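Local structure of agmatine N-acetyltransferase (Drosophila melanogaster, 7CIW) at residues D7-R12 against F63-E68; V14-T19 against S55-G60; M23-A28 against G69-A74. The protein transfers the acetyl group of acetyl-CoA to the amine of agmatine, and probably also acylates arylalkylamines such as dopamine and serotonin. The protein carries 1 engineered substitution. All blocks are in the same frame, centred on the assembly; numbering follows the deposited sequence.

Interaction 1 (D7-R12 against F63-E68)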
ATOM      1  N   ASP A   7      -4.648  17.983 -16.034  1.00 47.32           N
ATOM      2  CA  ASP A   7      -4.098  19.037 -16.875  1.00 43.25           C
ATOM      3  C   ASP A   7      -2.887  18.542 -17.656  1.00 38.85           C
ATOM      4  O   ASP A   7      -3.024  18.067 -18.790  1.00 37.43           O
ATOM      5  CB  ASP A   7      -3.728  20.240 -16.007  1.00 46.68           C
ATOM      6  CG  ASP A   7      -2.966  19.841 -14.757  1.00 47.75           C
ATOM      7  OD1 ASP A   7      -1.754  19.561 -14.880  1.00 48.32           O
ATOM      8  OD2 ASP A   7      -3.572  19.798 -13.664  1.00 54.37           O
ATOM      9  N   ASP A   8      -1.698  18.676 -17.065  1.00 36.44           N
ATOM     10  CA  ASP A   8      -0.461  18.123 -17.601  1.00 38.00           C
ATOM     11  C   ASP A   8      -0.032  16.868 -16.848  1.00 32.35           C
ATOM     12  O   ASP A   8       1.159  16.567 -16.760  1.00 34.06           O
ATOM     13  CB  ASP A   8       0.652  19.180 -17.569  1.00 38.47           C
ATOM     14  CG  ASP A   8       1.945  18.722 -18.263  1.00 42.93           C
ATOM     15  OD1 ASP A   8       2.023  18.827 -19.504  1.00 45.49           O
ATOM     16  OD2 ASP A   8       2.898  18.289 -17.568  1.00 39.55           O
ATOM     17  N   ILE A   9      -0.976  16.112 -16.299  1.00 30.68           N
ATOM     18  CA  ILE A   9      -0.637  14.915 -15.541  1.00 22.26           C
ATOM     19  C   ILE A   9      -1.001  13.693 -16.369  1.00 24.03           C
ATOM     20  O   ILE A   9      -2.119  13.591 -16.885  1.00 23.13           O
ATOM     21  CB  ILE A   9      -1.322  14.888 -14.166  1.00 27.66           C
ATOM     22  CG1 ILE A   9      -0.882  16.100 -13.347  1.00 28.57           C
ATOM     23  CG2 ILE A   9      -0.942  13.616 -13.429  1.00 22.15           C
ATOM     24  CD1 ILE A   9      -1.667  16.286 -12.084  1.00 34.34           C
ATOM     25  N   VAL A  10      -0.049  12.777 -16.501  1.00 19.12           N
ATOM     26  CA  VAL A  10      -0.206  11.546 -17.261  1.00 19.41           C
ATOM     27  C   VAL A  10       0.089  10.393 -16.320  1.00 16.67           C
ATOM     28  O   VAL A  10       1.040  10.460 -15.539  1.00 18.41           O
ATOM     29  CB  VAL A  10       0.753  11.487 -18.469  1.00 19.39           C
ATOM     30  CG1 VAL A  10       0.427  10.284 -19.353  1.00 21.55           C
ATOM     31  CG2 VAL A  10       0.717  12.780 -19.250  1.00 22.15           C
ATOM     32  N   VAL A  11      -0.710   9.337 -16.401  1.00 15.29           N
ATOM     33  CA  VAL A  11      -0.451   8.124 -15.631  1.00 16.11           C
ATOM     34  C   VAL A  11       0.314   7.141 -16.512  1.00 18.14           C
ATOM     35  O   VAL A  11      -0.054   6.906 -17.671  1.00 17.12           O
ATOM     36  CB  VAL A  11      -1.761   7.513 -15.105  1.00 17.49           C
ATOM     37  CG1 VAL A  11      -1.521   6.124 -14.539  1.00 19.24           C
ATOM     38  CG2 VAL A  11      -2.353   8.414 -14.044  1.00 20.33           C
ATOM     39  N   ARG A  12       1.401   6.592 -15.976  1.00 18.87           N
ATOM     40  CA  ARG A  12       2.235   5.640 -16.697  1.00 19.41           C
ATOM     41  C   ARG A  12       2.516   4.437 -15.814  1.00 18.24           C
ATOM     42  O   ARG A  12       2.505   4.521 -14.586  1.00 18.45           O
ATOM     43  CB  ARG A  12       3.579   6.249 -17.129  1.00 20.63           C
ATOM     44  CG  ARG A  12       3.473   7.543 -17.901  1.00 21.24           C
ATOM     45  CD  ARG A  12       3.170   7.275 -19.364  1.00 21.91           C
ATOM     46  NE  ARG A  12       4.198   6.472 -20.028  1.00 26.47           N
ATOM     47  CZ  ARG A  12       5.357   6.953 -20.477  1.00 27.36           C
ATOM     48  NH1 ARG A  12       5.640   8.242 -20.339  1.00 23.87           N
ATOM     49  NH2 ARG A  12       6.231   6.145 -21.065  1.00 28.62           N
ATOM     50  N   PHE A  63       2.105   2.088 -10.827  1.00 14.42           N
ATOM     51  CA  PHE A  63       1.815   3.210 -11.711  1.00 14.72           C
ATOM     52  C   PHE A  63       2.231   4.524 -11.070  1.00 13.89           C
ATOM     53  O   PHE A  63       2.219   4.665  -9.848  1.00 12.79           O
ATOM     54  CB  PHE A  63       0.322   3.260 -12.080  1.00 12.84           C
ATOM     55  CG  PHE A  63      -0.161   2.015 -12.758  1.00 13.73           C
ATOM     56  CD1 PHE A  63      -0.098   1.893 -14.133  1.00 16.80           C
ATOM     57  CD2 PHE A  63      -0.658   0.961 -12.016  1.00 14.70           C
ATOM     58  CE1 PHE A  63      -0.533   0.734 -14.763  1.00 19.24           C
ATOM     59  CE2 PHE A  63      -1.097  -0.194 -12.635  1.00 19.19           C
ATOM     60  CZ  PHE A  63      -1.025  -0.309 -14.011  1.00 18.89           C
ATOM     61  N   VAL A  64       2.605   5.488 -11.916  1.00 14.59           N
ATOM     62  CA  VAL A  64       2.941   6.827 -11.454  1.00 14.69           C
ATOM     63  C   VAL A  64       2.175   7.864 -12.257  1.00 15.60           C
ATOM     64  O   VAL A  64       1.830   7.654 -13.423  1.00 17.75           O
ATOM     65  CB  VAL A  64       4.456   7.106 -11.537  1.00 15.02           C
ATOM     66  CG1 VAL A  64       5.202   6.249 -10.522  1.00 14.79           C
ATOM     67  CG2 VAL A  64       4.988   6.873 -12.953  1.00 15.30           C
ATOM     68  N   ALA A  65       1.921   9.001 -11.621  1.00 14.46           N
ATOM     69  CA  ALA A  65       1.446  10.195 -12.307  1.00 14.21           C
ATOM     70  C   ALA A  65       2.627  11.129 -12.540  1.00 17.03           C
ATOM     71  O   ALA A  65       3.399  11.403 -11.613  1.00 16.88           O
ATOM     72  CB  ALA A  65       0.358  10.900 -11.491  1.00 15.12           C
ATOM     73  N   LEU A  66       2.772  11.586 -13.782  1.00 17.45           N
ATOM     74  CA  LEU A  66       3.898  12.388 -14.238  1.00 22.19           C
ATOM     75  C   LEU A  66       3.426  13.786 -14.592  1.00 20.92           C
ATOM     76  O   LEU A  66       2.369  13.955 -15.202  1.00 20.55           O
ATOM     77  CB  LEU A  66       4.547  11.781 -15.487  1.00 21.63           C
ATOM     78  CG  LEU A  66       5.291  10.463 -15.419  1.00 19.58           C
ATOM     79  CD1 LEU A  66       5.805  10.092 -16.816  1.00 24.99           C
ATOM     80  CD2 LEU A  66       6.430  10.589 -14.434  1.00 19.79           C
ATOM     81  N   HIS A  67       4.235  14.776 -14.229  1.00 20.84           N
ATOM     82  CA  HIS A  67       4.021  16.169 -14.607  1.00 30.70           C
ATOM     83  C   HIS A  67       5.395  16.740 -14.934  1.00 29.49           C
ATOM     84  O   HIS A  67       6.243  16.848 -14.047  1.00 27.53           O
ATOM     85  CB  HIS A  67       3.337  16.946 -13.482  1.00 29.45           C
ATOM     86  CG  HIS A  67       3.317  18.426 -13.696  1.00 39.79           C
ATOM     87  ND1 HIS A  67       2.472  19.034 -14.600  1.00 42.12           N
ATOM     88  CD2 HIS A  67       4.047  19.419 -13.134  1.00 41.75           C
ATOM     89  CE1 HIS A  67       2.680  20.339 -14.585  1.00 44.04           C
ATOM     90  NE2 HIS A  67       3.631  20.598 -13.704  1.00 44.11           N
ATOM     91  N   GLU A  68       5.629  17.060 -16.211  1.00 29.83           N
ATOM     92  CA  GLU A  68       6.929  17.552 -16.683  1.00 30.34           C
ATOM     93  C   GLU A  68       8.051  16.558 -16.390  1.00 26.55           C
ATOM     94  O   GLU A  68       9.168  16.940 -16.034  1.00 30.08           O
ATOM     95  CB  GLU A  68       7.260  18.920 -16.082  1.00 36.13           C
ATOM     96  CG  GLU A  68       6.184  19.969 -16.284  1.00 38.07           C
ATOM     97  CD  GLU A  68       6.727  21.380 -16.156  1.00 45.22           C
ATOM     98  OE1 GLU A  68       6.004  22.335 -16.508  1.00 49.37           O
ATOM     99  OE2 GLU A  68       7.882  21.533 -15.704  1.00 50.57           O
TER

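Interaction 2 (V14-T19 against S55-G60)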
ATOM      1  N   VAL A  14       5.129   1.919 -14.205  1.00 16.29           N
ATOM      2  CA  VAL A  14       6.538   1.914 -13.833  1.00 17.71           C
ATOM      3  C   VAL A  14       7.234   0.768 -14.550  1.00 25.74           C
ATOM      4  O   VAL A  14       6.818  -0.395 -14.447  1.00 24.34           O
ATOM      5  CB  VAL A  14       6.700   1.788 -12.312  1.00 21.62           C
ATOM      6  CG1 VAL A  14       8.179   1.800 -11.929  1.00 20.11           C
ATOM      7  CG2 VAL A  14       5.952   2.904 -11.607  1.00 17.17           C
ATOM      8  N   ASP A  15       8.304   1.081 -15.267  1.00 26.78           N
ATOM      9  CA  ASP A  15       9.003   0.071 -16.044  1.00 31.41           C
ATOM     10  C   ASP A  15      10.180  -0.493 -15.263  1.00 35.89           C
ATOM     11  O   ASP A  15      10.823   0.211 -14.479  1.00 32.87           O
ATOM     12  CB  ASP A  15       9.488   0.644 -17.374  1.00 36.85           C
ATOM     13  CG  ASP A  15      10.119  -0.409 -18.254  1.00 45.82           C
ATOM     14  OD1 ASP A  15      11.295  -0.234 -18.643  1.00 47.51           O
ATOM     15  OD2 ASP A  15       9.442  -1.425 -18.537  1.00 45.78           O
ATOM     16  N   VAL A  16      10.450  -1.779 -15.478  1.00 33.97           N
ATOM     17  CA  VAL A  16      11.595  -2.429 -14.860  1.00 36.57           C
ATOM     18  C   VAL A  16      12.852  -1.793 -15.443  1.00 39.60           C
ATOM     19  O   VAL A  16      13.210  -2.039 -16.599  1.00 39.41           O
ATOM     20  CB  VAL A  16      11.551  -3.955 -15.074  1.00 37.77           C
ATOM     21  CG1 VAL A  16      10.536  -4.584 -14.127  1.00 26.79           C
ATOM     22  CG2 VAL A  16      11.179  -4.282 -16.519  1.00 39.15           C
ATOM     23  N   GLY A  17      13.504  -0.935 -14.661  1.00 45.80           N
ATOM     24  CA  GLY A  17      14.571  -0.098 -15.179  1.00 45.59           C
ATOM     25  C   GLY A  17      14.180   1.365 -15.164  1.00 46.85           C
ATOM     26  O   GLY A  17      14.398   2.097 -16.134  1.00 48.68           O
ATOM     27  N   GLU A  18      13.594   1.791 -14.045  1.00 46.09           N
ATOM     28  CA  GLU A  18      13.069   3.136 -13.848  1.00 42.76           C
ATOM     29  C   GLU A  18      12.628   3.199 -12.393  1.00 36.80           C
ATOM     30  O   GLU A  18      11.942   4.130 -11.950  1.00 38.84           O
ATOM     31  CB  GLU A  18      11.927   3.426 -14.829  1.00 44.65           C
ATOM     32  CG  GLU A  18      11.289   4.805 -14.729  1.00 47.88           C
ATOM     33  CD  GLU A  18       9.780   4.714 -14.638  1.00 45.01           C
ATOM     34  OE1 GLU A  18       9.174   5.438 -13.811  1.00 39.82           O
ATOM     35  OE2 GLU A  18       9.209   3.903 -15.399  1.00 42.44           O
ATOM     36  N   THR A  19      13.053   2.193 -11.630  1.00 33.34           N
ATOM     37  CA  THR A  19      12.649   2.105 -10.239  1.00 26.58           C
ATOM     38  C   THR A  19      13.293   3.174  -9.372  1.00 27.90           C
ATOM     39  O   THR A  19      12.779   3.454  -8.285  1.00 22.20           O
ATOM     40  CB  THR A  19      12.975   0.720  -9.676  1.00 29.91           C
ATOM     41  OG1 THR A  19      14.375   0.464  -9.805  1.00 34.44           O
ATOM     42  CG2 THR A  19      12.196  -0.358 -10.429  1.00 32.24           C
ATOM     43  N   SER A  55       9.865  -4.876  -5.551  1.00 15.53           N
ATOM     44  CA  SER A  55       9.654  -6.223  -6.071  1.00 17.49           C
ATOM     45  C   SER A  55       8.316  -6.370  -6.786  1.00 18.06           C
ATOM     46  O   SER A  55       8.092  -7.386  -7.449  1.00 17.89           O
ATOM     47  CB  SER A  55       9.757  -7.251  -4.942  1.00 20.16           C
ATOM     48  OG  SER A  55       8.600  -7.265  -4.124  1.00 21.15           O
ATOM     49  N   ASN A  56       7.427  -5.387  -6.673  1.00 17.22           N
ATOM     50  CA  ASN A  56       6.157  -5.440  -7.372  1.00 16.41           C
ATOM     51  C   ASN A  56       6.219  -4.851  -8.767  1.00 15.22           C
ATOM     52  O   ASN A  56       5.290  -5.068  -9.552  1.00 15.54           O
ATOM     53  CB  ASN A  56       5.082  -4.708  -6.557  1.00 13.66           C
ATOM     54  CG  ASN A  56       4.813  -5.383  -5.261  1.00 15.78           C
ATOM     55  OD1 ASN A  56       4.159  -6.428  -5.215  1.00 17.80           O
ATOM     56  ND2 ASN A  56       5.338  -4.815  -4.182  1.00 17.13           N
ATOM     57  N   VAL A  57       7.286  -4.115  -9.092  1.00 15.83           N
ATOM     58  CA  VAL A  57       7.380  -3.491 -10.413  1.00 14.84           C
ATOM     59  C   VAL A  57       7.305  -4.508 -11.544  1.00 15.57           C
ATOM     60  O   VAL A  57       6.619  -4.236 -12.541  1.00 15.26           O
ATOM     61  CB  VAL A  57       8.621  -2.590 -10.483  1.00 14.01           C
ATOM     62  CG1 VAL A  57       8.833  -2.072 -11.908  1.00 19.67           C
ATOM     63  CG2 VAL A  57       8.460  -1.427  -9.499  1.00 18.67           C
ATOM     64  N   PRO A  58       7.923  -5.695 -11.464  1.00 14.64           N
ATOM     65  CA  PRO A  58       7.851  -6.619 -12.614  1.00 16.98           C
ATOM     66  C   PRO A  58       6.450  -7.110 -12.931  1.00 16.30           C
ATOM     67  O   PRO A  58       6.227  -7.622 -14.033  1.00 19.06           O
ATOM     68  CB  PRO A  58       8.762  -7.781 -12.192  1.00 18.43           C
ATOM     69  CG  PRO A  58       9.722  -7.155 -11.230  1.00 18.35           C
ATOM     70  CD  PRO A  58       8.867  -6.196 -10.444  1.00 16.89           C
ATOM     71  N   PHE A  59       5.506  -6.988 -11.996  1.00 15.22           N
ATOM     72  CA  PHE A  59       4.136  -7.412 -12.243  1.00 15.78           C
ATOM     73  C   PHE A  59       3.375  -6.467 -13.156  1.00 16.78           C
ATOM     74  O   PHE A  59       2.265  -6.809 -13.567  1.00 18.02           O
ATOM     75  CB  PHE A  59       3.367  -7.535 -10.927  1.00 13.79           C
ATOM     76  CG  PHE A  59       3.918  -8.557  -9.992  1.00 14.80           C
ATOM     77  CD1 PHE A  59       4.161  -9.852 -10.420  1.00 18.01           C
ATOM     78  CD2 PHE A  59       4.205  -8.219  -8.678  1.00 18.81           C
ATOM     79  CE1 PHE A  59       4.664 -10.798  -9.554  1.00 18.27           C
ATOM     80  CE2 PHE A  59       4.723  -9.162  -7.805  1.00 20.83           C
ATOM     81  CZ  PHE A  59       4.948 -10.455  -8.246  1.00 21.56           C
ATOM     82  N   GLY A  60       3.920  -5.293 -13.469  1.00 16.58           N
ATOM     83  CA  GLY A  60       3.163  -4.350 -14.273  1.00 15.56           C
ATOM     84  C   GLY A  60       1.996  -3.739 -13.543  1.00 16.26           C
ATOM     85  O   GLY A  60       1.054  -3.258 -14.173  1.00 19.66           O
TER
HETATM   86  O   HOH W   1       4.894  -1.948 -12.631  1.00 17.90           O

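Interaction 3 (M23-A28 against G69-A74)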
ATOM      1  N   MET A  23      11.387   5.197  -6.345  1.00 17.16           N
ATOM      2  CA  MET A  23      11.801   5.151  -4.946  1.00 16.00           C
ATOM      3  C   MET A  23      12.129   6.546  -4.425  1.00 17.58           C
ATOM      4  O   MET A  23      11.827   6.870  -3.275  1.00 15.32           O
ATOM      5  CB  MET A  23      12.993   4.208  -4.788  1.00 16.48           C
ATOM      6  CG  MET A  23      13.412   3.982  -3.337  1.00 17.32           C
ATOM      7  SD  MET A  23      12.057   3.571  -2.209  1.00 18.16           S
ATOM      8  CE  MET A  23      11.454   2.056  -2.952  1.00 20.92           C
ATOM      9  N   THR A  24      12.727   7.398  -5.264  1.00 16.30           N
ATOM     10  CA  THR A  24      12.993   8.765  -4.835  1.00 15.85           C
ATOM     11  C   THR A  24      11.705   9.495  -4.471  1.00 14.75           C
ATOM     12  O   THR A  24      11.649  10.192  -3.445  1.00 16.62           O
ATOM     13  CB  THR A  24      13.765   9.494  -5.935  1.00 16.07           C
ATOM     14  OG1 THR A  24      15.033   8.846  -6.087  1.00 21.28           O
ATOM     15  CG2 THR A  24      13.984  10.957  -5.577  1.00 18.49           C
ATOM     16  N   PHE A  25      10.651   9.332  -5.281  1.00 14.37           N
ATOM     17  CA  PHE A  25       9.360   9.923  -4.924  1.00 15.27           C
ATOM     18  C   PHE A  25       8.833   9.334  -3.620  1.00 13.91           C
ATOM     19  O   PHE A  25       8.366  10.066  -2.740  1.00 14.42           O
ATOM     20  CB  PHE A  25       8.334   9.717  -6.043  1.00 16.31           C
ATOM     21  CG  PHE A  25       6.929  10.039  -5.616  1.00 14.59           C
ATOM     22  CD1 PHE A  25       6.489  11.353  -5.579  1.00 15.27           C
ATOM     23  CD2 PHE A  25       6.065   9.032  -5.198  1.00 15.90           C
ATOM     24  CE1 PHE A  25       5.200  11.660  -5.150  1.00 17.86           C
ATOM     25  CE2 PHE A  25       4.778   9.338  -4.772  1.00 15.09           C
ATOM     26  CZ  PHE A  25       4.355  10.653  -4.749  1.00 17.16           C
ATOM     27  N   LEU A  26       8.871   8.004  -3.489  1.00 14.30           N
ATOM     28  CA  LEU A  26       8.348   7.378  -2.277  1.00 15.99           C
ATOM     29  C   LEU A  26       9.075   7.878  -1.037  1.00 14.34           C
ATOM     30  O   LEU A  26       8.451   8.126  -0.002  1.00 15.01           O
ATOM     31  CB  LEU A  26       8.446   5.855  -2.382  1.00 15.64           C
ATOM     32  CG  LEU A  26       7.580   5.182  -3.448  1.00 17.31           C
ATOM     33  CD1 LEU A  26       7.879   3.684  -3.504  1.00 18.81           C
ATOM     34  CD2 LEU A  26       6.096   5.418  -3.168  1.00 17.34           C
ATOM     35  N   LEU A  27      10.400   8.022  -1.114  1.00 16.14           N
ATOM     36  CA  LEU A  27      11.145   8.506   0.046  1.00 15.93           C
ATOM     37  C   LEU A  27      10.829   9.962   0.366  1.00 18.22           C
ATOM     38  O   LEU A  27      10.951  10.379   1.523  1.00 17.50           O
ATOM     39  CB  LEU A  27      12.647   8.327  -0.182  1.00 16.53           C
ATOM     40  CG  LEU A  27      13.043   6.856  -0.195  1.00 15.75           C
ATOM     41  CD1 LEU A  27      14.433   6.652  -0.773  1.00 17.80           C
ATOM     42  CD2 LEU A  27      12.952   6.277   1.224  1.00 15.88           C
ATOM     43  N   ALA A  28      10.419  10.746  -0.628  1.00 18.19           N
ATOM     44  CA  ALA A  28      10.145  12.159  -0.391  1.00 16.94           C
ATOM     45  C   ALA A  28       8.735  12.416   0.131  1.00 18.62           C
ATOM     46  O   ALA A  28       8.551  13.270   1.004  1.00 20.92           O
ATOM     47  CB  ALA A  28      10.359  12.957  -1.680  1.00 18.41           C
ATOM     48  N   GLY A  69       7.760  15.272 -16.546  1.00 27.04           N
ATOM     49  CA  GLY A  69       8.729  14.236 -16.279  1.00 26.52           C
ATOM     50  C   GLY A  69       8.938  13.906 -14.818  1.00 24.19           C
ATOM     51  O   GLY A  69       9.685  12.969 -14.516  1.00 28.54           O
ATOM     52  N   ARG A  70       8.295  14.625 -13.907  1.00 22.46           N
ATOM     53  CA  ARG A  70       8.465  14.431 -12.473  1.00 22.48           C
ATOM     54  C   ARG A  70       7.306  13.601 -11.936  1.00 19.39           C
ATOM     55  O   ARG A  70       6.142  13.863 -12.264  1.00 21.57           O
ATOM     56  CB  ARG A  70       8.533  15.785 -11.764  1.00 23.96           C
ATOM     57  CG  ARG A  70       8.526  15.740 -10.255  1.00 30.86           C
ATOM     58  CD  ARG A  70       8.886  17.110  -9.675  1.00 34.10           C
ATOM     59  NE  ARG A  70       7.930  17.568  -8.665  1.00 39.61           N
ATOM     60  CZ  ARG A  70       8.269  18.232  -7.562  1.00 34.69           C
ATOM     61  NH1 ARG A  70       9.543  18.516  -7.323  1.00 38.70           N
ATOM     62  NH2 ARG A  70       7.337  18.611  -6.695  1.00 36.89           N
ATOM     63  N   ILE A  71       7.619  12.607 -11.114  1.00 19.56           N
ATOM     64  CA  ILE A  71       6.569  11.815 -10.476  1.00 17.66           C
ATOM     65  C   ILE A  71       5.928  12.642  -9.370  1.00 20.76           C
ATOM     66  O   ILE A  71       6.621  13.164  -8.489  1.00 19.09           O
ATOM     67  CB  ILE A  71       7.132  10.494  -9.927  1.00 16.72           C
ATOM     68  CG1 ILE A  71       7.653   9.627 -11.070  1.00 14.91           C
ATOM     69  CG2 ILE A  71       6.060   9.759  -9.106  1.00 17.25           C
ATOM     70  CD1 ILE A  71       8.532   8.472 -10.601  1.00 18.61           C
ATOM     71  N   VAL A  72       4.603  12.771  -9.424  1.00 16.81           N
ATOM     72  CA  VAL A  72       3.850  13.501  -8.412  1.00 17.32           C
ATOM     73  C   VAL A  72       2.895  12.604  -7.641  1.00 15.33           C
ATOM     74  O   VAL A  72       2.283  13.065  -6.665  1.00 15.57           O
ATOM     75  CB  VAL A  72       3.089  14.699  -9.030  1.00 17.62           C
ATOM     76  CG1 VAL A  72       4.086  15.733  -9.529  1.00 19.79           C
ATOM     77  CG2 VAL A  72       2.190  14.251 -10.177  1.00 17.20           C
ATOM     78  N   ALA A  73       2.757  11.341  -8.030  1.00 14.81           N
ATOM     79  CA  ALA A  73       1.935  10.394  -7.293  1.00 13.61           C
ATOM     80  C   ALA A  73       2.334   8.993  -7.735  1.00 13.58           C
ATOM     81  O   ALA A  73       2.838   8.804  -8.843  1.00 15.12           O
ATOM     82  CB  ALA A  73       0.438  10.638  -7.525  1.00 16.34           C
ATOM     83  N   ALA A  74       2.105   8.013  -6.870  1.00 12.34           N
ATOM     84  CA  ALA A  74       2.492   6.652  -7.209  1.00 11.32           C
ATOM     85  C   ALA A  74       1.624   5.653  -6.465  1.00 12.07           C
ATOM     86  O   ALA A  74       1.178   5.911  -5.345  1.00 12.90           O
ATOM     87  CB  ALA A  74       3.967   6.381  -6.871  1.00 17.29           C
TER

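Interaction 1 (D7-R12 against F63-E68)
Val10 O is gripped twice from the strand beside it: Leu66 N donates to it over 2.7 Å in a nearly straight bond (161°) that lies in the carbonyl plane, and the CA-H of Ala65 adds a weaker contact. The pairing is antiparallel and belongs to the mixed sheet of the GNAT fold, where strand 10-13 sits between strands 2-4 and 62-67. Val10 and Leu66 form a hydrogen-bonded pair, the return bond running from Val10 N to Leu66 O at 3.0 Å. Arg12 and Val64 make the next such pair, with Arg12 N to Val64 O at 2.8 Å, and between the two lies the non-hydrogen-bonded pair of Val11 and Ala65. On the face that carries Val11 and Ala65, Ile9 lays its CG2 against Ala65 CB (3.6 Å), and helix 142-156 packs on Ile9, Val11 and Phe63. On the other face a chi1 of -53° turns Arg12 CG opposite its carbonyl carbon and to within 3.6 Å of Leu66 CD1; bends at chi2 and chi3 then fold the guanidinium back, bringing Arg12 NH1 4.0 Å from the same methyl. Beyond the last bridged pair the contact turns polar and exposed. Here the Asp8 carboxylate stands nearly perpendicular to the His67 ring. Asp8 OD2, met nearly along its C-O axis, accepts a long, bent hydrogen bond from Glu68 N, 3.3 Å away.

Interaction 2 (V14-T19 against S55-G60)
In this GNAT fold the connection from strand 10-13 to helix 19-30 closes over Val57, which sits in a turn with helical backbone angles, but without the regular bonds of a helix, leading to strand 62-67. Both methyls of Val57 are used. With CG1 anti to the backbone N (chi1 173°), that methyl lies 3.6 Å from Val14 O and also meets the CG1 methyls of Val14 and Val16, while Val57 CG2 faces Thr19 CG2 at 4.0 Å. Val14 meets Val57 side-on, whereas Val16 runs alongside it, pointing the other way, and sets its CG1 against Pro58 CA at 3.7 Å. No direct hydrogen bond joins the two segments, but a water lies 2.9 Å from Val57 O and 3.1 Å from Val14 O, with further acceptors competing for its protons. The connection is also tied to itself: Glu18, at the N-cap position, takes Asp15 N on its OE2 at 3.0 Å, from above the carboxylate plane. Leu22 of helix 19-30 and Cys62 of strand 62-67 pack on both Val14 and Val57. The result is a small apolar cluster where strand 10-13 finishes and strand 62-67 starts, built round the first strand-to-helix connection of the GNAT fold.

Interaction 3 (M23-A28 against G69-A74)
Phe25 lays its ring from helix 19-30 against strand 70-80, and nearly the whole contact hangs on that one side chain. A chi1 of 168° turns Phe25 CG opposite the backbone N, which sends the ring out from the helix and down onto the strand. Ile71 CG2 lies over one face, offset toward the rim, in a CH-pi contact 4.0 Å from the ring centroid. The CD1, CE1 and CZ side of the ring runs along the strand backbone. Phe25 CD1 comes within 3.4 Å of Ile71 O, and CE1 lies close to Val72 C. Phe25 CZ reaches to 3.5 Å from Ala73 CA. Alongside, Phe25 CE2 touches Ala74 CB at 3.7 Å. Ile71 and Ala74 point toward the helix while Val72 and Ala73 between them both point away, because the strand carries a beta bulge in which Val72 and Ala73 together face Ala65 of strand 62-67. An alanine in place of Phe25 is likely to leave a gap between helix and strand, with Ile71 CG2 and Ala74 CB robbed of the ring they pack on. The rest is looser. Leu26 reaches only with CD2, 4.4 Å from Ala74 CB, and turns also to Leu53 and Tyr31. At the other end Ile71, tight against the ring through CG2, stays partly exposed, and Arg70 next to it forms a salt bridge with Asp134. Coenzyme A lies about 6 Å from the Phe25 side chain, and the acetylagmatine product about 8 Å from that of Leu26. The short segments have a crossing angle of -62°, a helix laid obliquely across the central sheet beside the acetyl-transfer site of a GNAT enzyme.

From the N terminus, the chain runs through strand 10-13 and the connection after it into helix 19-30, then by way of two more helices to the adjoining strands 62-67 and 70-80. Interaction 1 closes the loop between the first and second of these three strands, and interaction 2 closes a shorter loop within it. Interaction 3 crosses both, since its helix lies inside each loop and its strand beyond. Val14 CG2 packs on Val64 CG1, joining interactions 1 and 2. Interactions 1 and 3 meet through neighbouring strands of one sheet, where Ala65 makes probable backbone hydrogen bonds to Val72 and Ala73; 2 and 3 merely adjoin in the chain.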